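Local coordinates for protein succinate-semialdehyde dehydrogenase (NAD(P)(+)) (Marinobacter aquaeolei, PDB 3RH9) that probably oxidises succinate semialdehyde to succinate, with NAD(P)+ as the electron acceptor, at residues Met229-Gly234 / Phe472-Ala477; Glu312-Met317 / Leu355-Gln360; Phe29-Pro34 / Thr186-Ile191. One frame throughout, in Å; residues are numbered along the deposited sequence.

Contact 1 (Met229-Gly234 / Phe472-Ala477); sequences MLSFTG and FEFVEA
The ring of F474 meets strand 229-233 at its rim: CB of S231 lies near the ring plane, 3.7 Å from CZ, while M229 approaches obliquely. M229 is a selenomethionine, and its selenium lies 4.6 Å from the F474 ring centroid, 46° off the ring normal, a Met-aromatic contact in its selenium form. The nearest ring atom to SE is CD2, at 3.7 Å, and the terminal CE continues past the same flank to CE2. The two side chains cross at about a right angle. With CG anti to the backbone N (chi1 159°) and the chain extended beyond it, M229 carries its polarisable selenium across to the loop, where SE also lies 3.4 Å from the carbonyl O of E473. That oxygen also accepts a hydrogen bond from K252.

M229 and S231 project from one side of the strand and L230 from the other. A long, flexible side chain suits the first position because it reaches the loop, and a small one the second, where the ring rim comes close. The hydroxyl of S231 is hydrogen-bonded to K167. A170, A171 and A174 of helix 162-174 pack on F474 as well. Just beyond F474 the chain enters strand 475-482, where E476 forms a salt bridge with R464 of the second subunit.

The sheet containing strand 229-233, against which F474 packs, is the Rossmann-like core of the aldehyde dehydrogenase cofactor domain.

Contact 2 (Glu312-Met317 / Leu355-Gln360); sequences ERVNKM and LVAGKQ
Near the C-terminal end of helix 303-316 the chain passes the strand 354-357, N315 and A357 bringing their CA atoms to 7.2 Å. This is helix-on-sheet packing in the alpha/beta catalytic domain of the aldehyde dehydrogenase fold, at a strand that is outermost in its sheet within the chain. A classic beta bulge marks that strand: V356 and A357 both face V374 on the neighbouring strand 373-376.

A357 carries the contact from the strand side. Its CB points toward the helix and meets CG1 of V314 at 4.2 Å, a loose apolar touch between a small methyl and one branch of a beta-branched residue. Alanine suits this place because it lets the helix lie close to the strand. V314 also packs on I279, P372 and V374, which bury it between helix and sheet, whereas N315 is exposed at the outer margin.

The polar side of the interface is bridged by water. N315 has CG beside its backbone N (chi1 -72°), and its amide reaches over toward A357, with OD1 4.2 Å from CB. G358 turns the chain away at a positive phi of 107°, with backbone angles at which any side chain would collide with the carbonyl O of A357, which explains the glycine. One water donates to OD1 of N315 at 3.1 Å and accepts from the backbone N of G358 at 2.8 Å.

Contact 3 (Phe29-Pro34 / Thr186-Ile191); sequences FDVYNP and TPLTMI
P187 is met by F29 and V31 of strand 28-32; V31 points toward the helix that P187 leads into, 188-197, and the ring of F29 swings in to reach the proline. The helix belongs to a beta-alpha-beta crossover of the Rossmann-like cofactor domain, connecting the parallel strands 178-181 and 207-209, while strand 28-32 pairs with 39-44 in an antiparallel N-terminal hairpin that lies over the head of this helix.

The tight part centres on CG of P187. It stands at the edge of the F29 ring, near its plane, 3.7 Å from CE1, with CZ equally close. The two side chains meet from opposing sides; a chi1 of 71°, which sets CG of F29 in the crowded position between backbone N and carbonyl carbon, brings the ring edge to the proline. From the other strand residue, V31 reaches head-on to the proline, its CG2 3.7 Å from CG of P187, and this methyl also touches CD at 3.8 Å. Both partners are compact and rigid, so they pack here with little conformational freedom to give up; proline also suits the head of a helix, where its missing N-H costs no helical bond.

The outer side of the strand is more open. V31 is buried on the helix side, F29 is partly exposed, with V43 of the paired strand packed against it, and Y32 faces solvent; D30 has a long, weak ion pair with K42.

At the helix head, OE1 of E98 accepts a hydrogen bond from the backbone N of L188, and OE2 is hydrogen-bonded to OG1 of T189. L188 runs alongside V31, pointing the other way, in a looser touch: CD1 of L188 lies 4.2 Å from CG1 of V31.

The three contacts lie apart in one subunit. Contact 1 rests on the cofactor-domain sheet, while contact 3 packs the N-terminal hairpin on a helix of the same domain; their centres are 26 Å apart, with nearest atoms about 10 Å apart. Contact 2 sits on the other side of the chain's centre from contact 1, 41 Å between centres; along the chain it is nested inside the loop that contact 1 closes. Contact 3 closes earlier than either opens and lies 31 Å, centre to centre, from contact 2. Contact 1 comes nearest the predicted active-site residue E256, whose side chain is about 7 Å from that of S231; contacts 2 and 3 are structural packing away from it.

Contact 1 (Met229-Gly234 / Phe472-Ala477)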
# COMPACT_ATOMS: atom_id res chain seq x y z
N MSE A 229 0.82 9.39 6.74
CA MSE A 229 -0.08 8.81 5.77
C MSE A 229 -1.06 9.80 5.16
O MSE A 229 -1.61 10.65 5.84
CB MSE A 229 -0.86 7.66 6.39
CG MSE A 229 -2.13 7.35 5.64
SE MSE A 229 -2.67 5.51 5.92
CE MSE A 229 -3.91 5.34 4.41
N LEU A 230 -1.27 9.65 3.85
CA LEU A 230 -2.24 10.43 3.13
C LEU A 230 -3.32 9.53 2.54
O LEU A 230 -3.01 8.53 1.89
CB LEU A 230 -1.56 11.19 2.01
CG LEU A 230 -1.14 12.62 2.33
CD1 LEU A 230 0.00 12.62 3.31
CD2 LEU A 230 -0.77 13.32 1.05
N SER A 231 -4.58 9.87 2.77
CA SER A 231 -5.68 9.18 2.11
C SER A 231 -6.38 10.15 1.14
O SER A 231 -7.06 11.08 1.57
CB SER A 231 -6.67 8.60 3.12
OG SER A 231 -7.67 7.82 2.47
N PHE A 232 -6.18 9.91 -0.15
CA PHE A 232 -6.65 10.82 -1.20
C PHE A 232 -7.61 10.16 -2.21
O PHE A 232 -7.30 9.14 -2.82
CB PHE A 232 -5.45 11.43 -1.95
CG PHE A 232 -5.81 12.10 -3.25
CD1 PHE A 232 -5.95 11.36 -4.43
CD2 PHE A 232 -6.02 13.48 -3.30
CE1 PHE A 232 -6.29 11.98 -5.63
CE2 PHE A 232 -6.37 14.11 -4.50
CZ PHE A 232 -6.50 13.36 -5.67
N THR A 233 -8.79 10.76 -2.36
CA THR A 233 -9.67 10.41 -3.46
C THR A 233 -9.73 11.62 -4.36
O THR A 233 -9.87 12.74 -3.87
CB THR A 233 -11.09 10.07 -2.96
OG1 THR A 233 -11.06 8.89 -2.17
CG2 THR A 233 -12.02 9.84 -4.12
N GLY A 234 -9.61 11.42 -5.67
CA GLY A 234 -9.68 12.52 -6.61
C GLY A 234 -9.18 12.19 -8.01
O GLY A 234 -9.34 11.06 -8.46
N PHE A 472 -8.11 -1.57 8.35
CA PHE A 472 -6.66 -1.68 8.52
C PHE A 472 -5.84 -0.66 7.73
O PHE A 472 -4.62 -0.74 7.70
CB PHE A 472 -6.17 -3.10 8.20
CG PHE A 472 -6.42 -4.08 9.30
CD1 PHE A 472 -7.64 -4.70 9.43
CD2 PHE A 472 -5.43 -4.37 10.22
CE1 PHE A 472 -7.88 -5.58 10.44
CE2 PHE A 472 -5.66 -5.27 11.24
CZ PHE A 472 -6.88 -5.86 11.36
N GLU A 473 -6.50 0.29 7.09
CA GLU A 473 -5.79 1.27 6.29
C GLU A 473 -4.92 2.19 7.14
O GLU A 473 -3.75 2.42 6.83
CB GLU A 473 -6.78 2.11 5.48
CG GLU A 473 -7.39 1.37 4.29
CD GLU A 473 -6.61 1.60 3.01
OE1 GLU A 473 -5.37 1.34 2.98
OE2 GLU A 473 -7.25 2.07 2.03
N PHE A 474 -5.50 2.73 8.21
CA PHE A 474 -4.79 3.72 9.01
C PHE A 474 -3.99 3.18 10.19
O PHE A 474 -3.75 3.90 11.15
CB PHE A 474 -5.77 4.78 9.50
CG PHE A 474 -6.40 5.53 8.38
CD1 PHE A 474 -7.64 5.15 7.90
CD2 PHE A 474 -5.73 6.57 7.77
CE1 PHE A 474 -8.23 5.83 6.86
CE2 PHE A 474 -6.31 7.25 6.72
CZ PHE A 474 -7.56 6.87 6.27
N VAL A 475 -3.57 1.92 10.11
CA VAL A 475 -2.72 1.38 11.17
C VAL A 475 -1.40 0.83 10.63
O VAL A 475 -1.30 0.43 9.46
CB VAL A 475 -3.45 0.29 11.95
CG1 VAL A 475 -4.52 0.93 12.80
CG2 VAL A 475 -4.07 -0.73 11.00
N GLU A 476 -0.37 0.86 11.48
CA GLU A 476 0.92 0.21 11.19
C GLU A 476 1.01 -1.06 12.01
O GLU A 476 0.86 -1.02 13.23
CB GLU A 476 2.08 1.13 11.58
CG GLU A 476 2.31 2.35 10.69
CD GLU A 476 2.90 1.97 9.35
OE1 GLU A 476 2.82 0.77 9.00
OE2 GLU A 476 3.43 2.87 8.64
N ALA A 477 1.22 -2.19 11.37
CA ALA A 477 1.33 -3.42 12.12
C ALA A 477 2.69 -3.44 12.78
O ALA A 477 3.66 -2.97 12.21
CB ALA A 477 1.13 -4.63 11.23

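Contact 2 (Glu312-Met317 / Leu355-Gln360)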
# COMPACT_ATOMS: atom_id res chain seq x y z
N GLU A 312 -36.69 4.60 -23.34
CA GLU A 312 -37.99 4.62 -22.68
C GLU A 312 -37.94 5.20 -21.26
O GLU A 312 -38.82 5.96 -20.86
CB GLU A 312 -38.55 3.21 -22.62
CG GLU A 312 -39.92 3.13 -22.02
CD GLU A 312 -40.44 1.71 -21.97
OE1 GLU A 312 -40.06 0.97 -21.03
OE2 GLU A 312 -41.23 1.34 -22.87
N ARG A 313 -36.92 4.83 -20.50
CA ARG A 313 -36.78 5.29 -19.12
C ARG A 313 -36.16 6.66 -19.04
O ARG A 313 -36.53 7.47 -18.19
CB ARG A 313 -35.92 4.30 -18.32
CG ARG A 313 -36.53 2.94 -18.26
CD ARG A 313 -35.55 1.90 -17.84
NE ARG A 313 -35.92 0.60 -18.39
CZ ARG A 313 -36.79 -0.23 -17.84
NH1 ARG A 313 -37.39 0.10 -16.70
NH2 ARG A 313 -37.06 -1.39 -18.42
N VAL A 314 -35.20 6.91 -19.92
CA VAL A 314 -34.53 8.20 -19.96
C VAL A 314 -35.50 9.35 -20.27
O VAL A 314 -35.40 10.43 -19.68
CB VAL A 314 -33.37 8.20 -20.98
CG1 VAL A 314 -33.00 9.64 -21.36
CG2 VAL A 314 -32.18 7.48 -20.40
N ASN A 315 -36.43 9.12 -21.18
CA ASN A 315 -37.31 10.20 -21.61
C ASN A 315 -38.29 10.64 -20.53
O ASN A 315 -38.71 11.79 -20.50
CB ASN A 315 -38.00 9.87 -22.93
CG ASN A 315 -37.03 9.92 -24.11
OD1 ASN A 315 -36.17 10.81 -24.17
ND2 ASN A 315 -37.15 8.96 -25.02
N LYS A 316 -38.60 9.74 -19.61
CA LYS A 316 -39.45 10.09 -18.48
C LYS A 316 -38.69 10.91 -17.44
O LYS A 316 -39.29 11.60 -16.65
CB LYS A 316 -40.05 8.84 -17.83
CG LYS A 316 -40.72 7.91 -18.83
CD LYS A 316 -41.04 6.55 -18.23
CE LYS A 316 -42.06 5.81 -19.10
NZ LYS A 316 -42.60 4.58 -18.45
N MSE A 317 -37.36 10.85 -17.46
CA MSE A 317 -36.58 11.58 -16.46
C MSE A 317 -36.64 13.10 -16.62
O MSE A 317 -36.98 13.62 -17.68
CB MSE A 317 -35.14 11.11 -16.45
CG MSE A 317 -34.99 9.65 -16.14
SE MSE A 317 -33.11 9.11 -16.17
CE MSE A 317 -32.45 10.29 -14.76
N LEU A 355 -27.95 8.90 -32.09
CA LEU A 355 -28.56 9.57 -30.97
C LEU A 355 -29.91 8.92 -30.64
O LEU A 355 -30.93 9.33 -31.17
CB LEU A 355 -28.77 11.03 -31.31
CG LEU A 355 -28.65 11.95 -30.11
CD1 LEU A 355 -29.44 13.23 -30.34
CD2 LEU A 355 -29.13 11.21 -28.88
N VAL A 356 -29.89 7.93 -29.77
CA VAL A 356 -31.11 7.23 -29.36
C VAL A 356 -32.00 8.10 -28.46
O VAL A 356 -33.22 8.06 -28.55
CB VAL A 356 -30.76 5.89 -28.65
CG1 VAL A 356 -32.01 5.17 -28.16
CG2 VAL A 356 -29.98 4.99 -29.60
N ALA A 357 -31.39 8.90 -27.59
CA ALA A 357 -32.17 9.72 -26.69
C ALA A 357 -31.36 10.91 -26.19
O ALA A 357 -30.17 10.80 -25.97
CB ALA A 357 -32.65 8.89 -25.52
N GLY A 358 -32.03 12.04 -26.01
CA GLY A 358 -31.37 13.25 -25.60
C GLY A 358 -31.28 14.23 -26.76
O GLY A 358 -31.90 14.02 -27.80
N LYS A 359 -30.50 15.29 -26.57
CA LYS A 359 -30.41 16.39 -27.53
C LYS A 359 -29.05 16.42 -28.26
O LYS A 359 -28.02 15.99 -27.73
CB LYS A 359 -30.60 17.74 -26.82
CG LYS A 359 -31.92 17.96 -26.09
CD LYS A 359 -31.91 19.36 -25.47
CE LYS A 359 -32.82 19.50 -24.26
NZ LYS A 359 -34.19 20.02 -24.58
N GLN A 360 -29.07 16.94 -29.49
CA GLN A 360 -27.87 17.32 -30.23
C GLN A 360 -27.10 18.41 -29.46
O GLN A 360 -27.71 19.33 -28.91
CB GLN A 360 -28.27 17.86 -31.61
CG GLN A 360 -28.30 16.83 -32.72
CD GLN A 360 -26.90 16.41 -33.12
OE1 GLN A 360 -25.94 17.14 -32.88
NE2 GLN A 360 -26.78 15.22 -33.72
O HOH W 1 -34.72 11.81 -26.76

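Contact 3 (Phe29-Pro34 / Thr186-Ile191)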
# COMPACT_ATOMS: atom_id res chain seq x y z
N PHE A 29 -12.57 32.55 -1.07
CA PHE A 29 -12.85 31.90 -2.35
C PHE A 29 -14.34 31.68 -2.46
O PHE A 29 -15.02 31.51 -1.44
CB PHE A 29 -12.04 30.59 -2.59
CG PHE A 29 -12.46 29.40 -1.73
CD1 PHE A 29 -13.50 28.56 -2.13
CD2 PHE A 29 -11.76 29.08 -0.56
CE1 PHE A 29 -13.86 27.44 -1.35
CE2 PHE A 29 -12.12 27.97 0.22
CZ PHE A 29 -13.17 27.15 -0.18
N ASP A 30 -14.86 31.69 -3.68
CA ASP A 30 -16.31 31.60 -3.87
C ASP A 30 -16.81 30.17 -4.03
O ASP A 30 -16.16 29.32 -4.65
CB ASP A 30 -16.75 32.44 -5.07
CG ASP A 30 -16.49 33.93 -4.89
OD1 ASP A 30 -16.08 34.35 -3.77
OD2 ASP A 30 -16.70 34.69 -5.86
N VAL A 31 -17.98 29.91 -3.47
CA VAL A 31 -18.70 28.69 -3.79
C VAL A 31 -19.93 29.07 -4.60
O VAL A 31 -20.63 30.04 -4.29
CB VAL A 31 -19.12 27.93 -2.51
CG1 VAL A 31 -19.72 26.58 -2.87
CG2 VAL A 31 -17.93 27.76 -1.58
N TYR A 32 -20.21 28.31 -5.65
CA TYR A 32 -21.36 28.59 -6.49
C TYR A 32 -22.43 27.54 -6.34
O TYR A 32 -22.13 26.40 -6.04
CB TYR A 32 -20.92 28.62 -7.95
CG TYR A 32 -20.21 29.88 -8.36
CD1 TYR A 32 -18.85 30.06 -8.08
CD2 TYR A 32 -20.89 30.91 -9.03
CE1 TYR A 32 -18.20 31.21 -8.46
CE2 TYR A 32 -20.24 32.07 -9.40
CZ TYR A 32 -18.90 32.21 -9.12
OH TYR A 32 -18.26 33.36 -9.50
N ASN A 33 -23.69 27.91 -6.54
CA ASN A 33 -24.72 26.90 -6.71
C ASN A 33 -24.78 26.56 -8.20
O ASN A 33 -25.04 27.43 -9.01
CB ASN A 33 -26.07 27.41 -6.22
CG ASN A 33 -27.18 26.41 -6.41
OD1 ASN A 33 -27.11 25.54 -7.29
ND2 ASN A 33 -28.22 26.50 -5.59
N PRO A 34 -24.51 25.30 -8.56
CA PRO A 34 -24.42 25.00 -9.99
C PRO A 34 -25.75 25.19 -10.71
O PRO A 34 -25.79 25.16 -11.93
CB PRO A 34 -24.01 23.53 -10.01
CG PRO A 34 -23.42 23.28 -8.64
CD PRO A 34 -24.21 24.13 -7.72
N THR A 186 -17.03 22.16 -2.93
CA THR A 186 -17.98 21.65 -1.94
C THR A 186 -17.45 21.65 -0.51
O THR A 186 -17.39 20.61 0.13
CB THR A 186 -18.46 20.24 -2.30
OG1 THR A 186 -17.33 19.44 -2.68
CG2 THR A 186 -19.47 20.29 -3.45
N PRO A 187 -17.09 22.84 0.01
CA PRO A 187 -16.56 22.94 1.37
C PRO A 187 -17.67 22.99 2.42
O PRO A 187 -17.43 22.69 3.58
CB PRO A 187 -15.84 24.29 1.36
CG PRO A 187 -16.16 24.93 0.04
CD PRO A 187 -17.23 24.16 -0.61
N LEU A 188 -18.88 23.38 2.02
CA LEU A 188 -19.92 23.68 3.00
C LEU A 188 -20.48 22.43 3.65
O LEU A 188 -20.93 22.47 4.80
CB LEU A 188 -21.05 24.50 2.37
CG LEU A 188 -20.62 25.69 1.50
CD1 LEU A 188 -21.82 26.23 0.75
CD2 LEU A 188 -19.92 26.78 2.33
N THR A 189 -20.47 21.32 2.93
CA THR A 189 -20.97 20.10 3.50
C THR A 189 -19.98 19.74 4.58
O THR A 189 -20.34 19.25 5.64
CB THR A 189 -21.11 18.99 2.45
OG1 THR A 189 -22.15 19.33 1.54
CG2 THR A 189 -21.48 17.67 3.08
N MSE A 190 -18.71 20.02 4.30
CA MSE A 190 -17.65 19.69 5.23
C MSE A 190 -17.79 20.54 6.49
O MSE A 190 -17.70 20.04 7.62
CB MSE A 190 -16.27 19.90 4.60
CG MSE A 190 -15.16 19.18 5.35
SE MSE A 190 -15.56 17.26 5.43
CE MSE A 190 -14.78 16.83 7.13
N ILE A 191 -18.03 21.83 6.28
CA ILE A 191 -18.21 22.71 7.41
C ILE A 191 -19.38 22.22 8.27
O ILE A 191 -19.27 22.16 9.50
CB ILE A 191 -18.37 24.17 6.97
CG1 ILE A 191 -17.07 24.65 6.34
CG2 ILE A 191 -18.70 25.05 8.16
CD1 ILE A 191 -17.13 26.03 5.80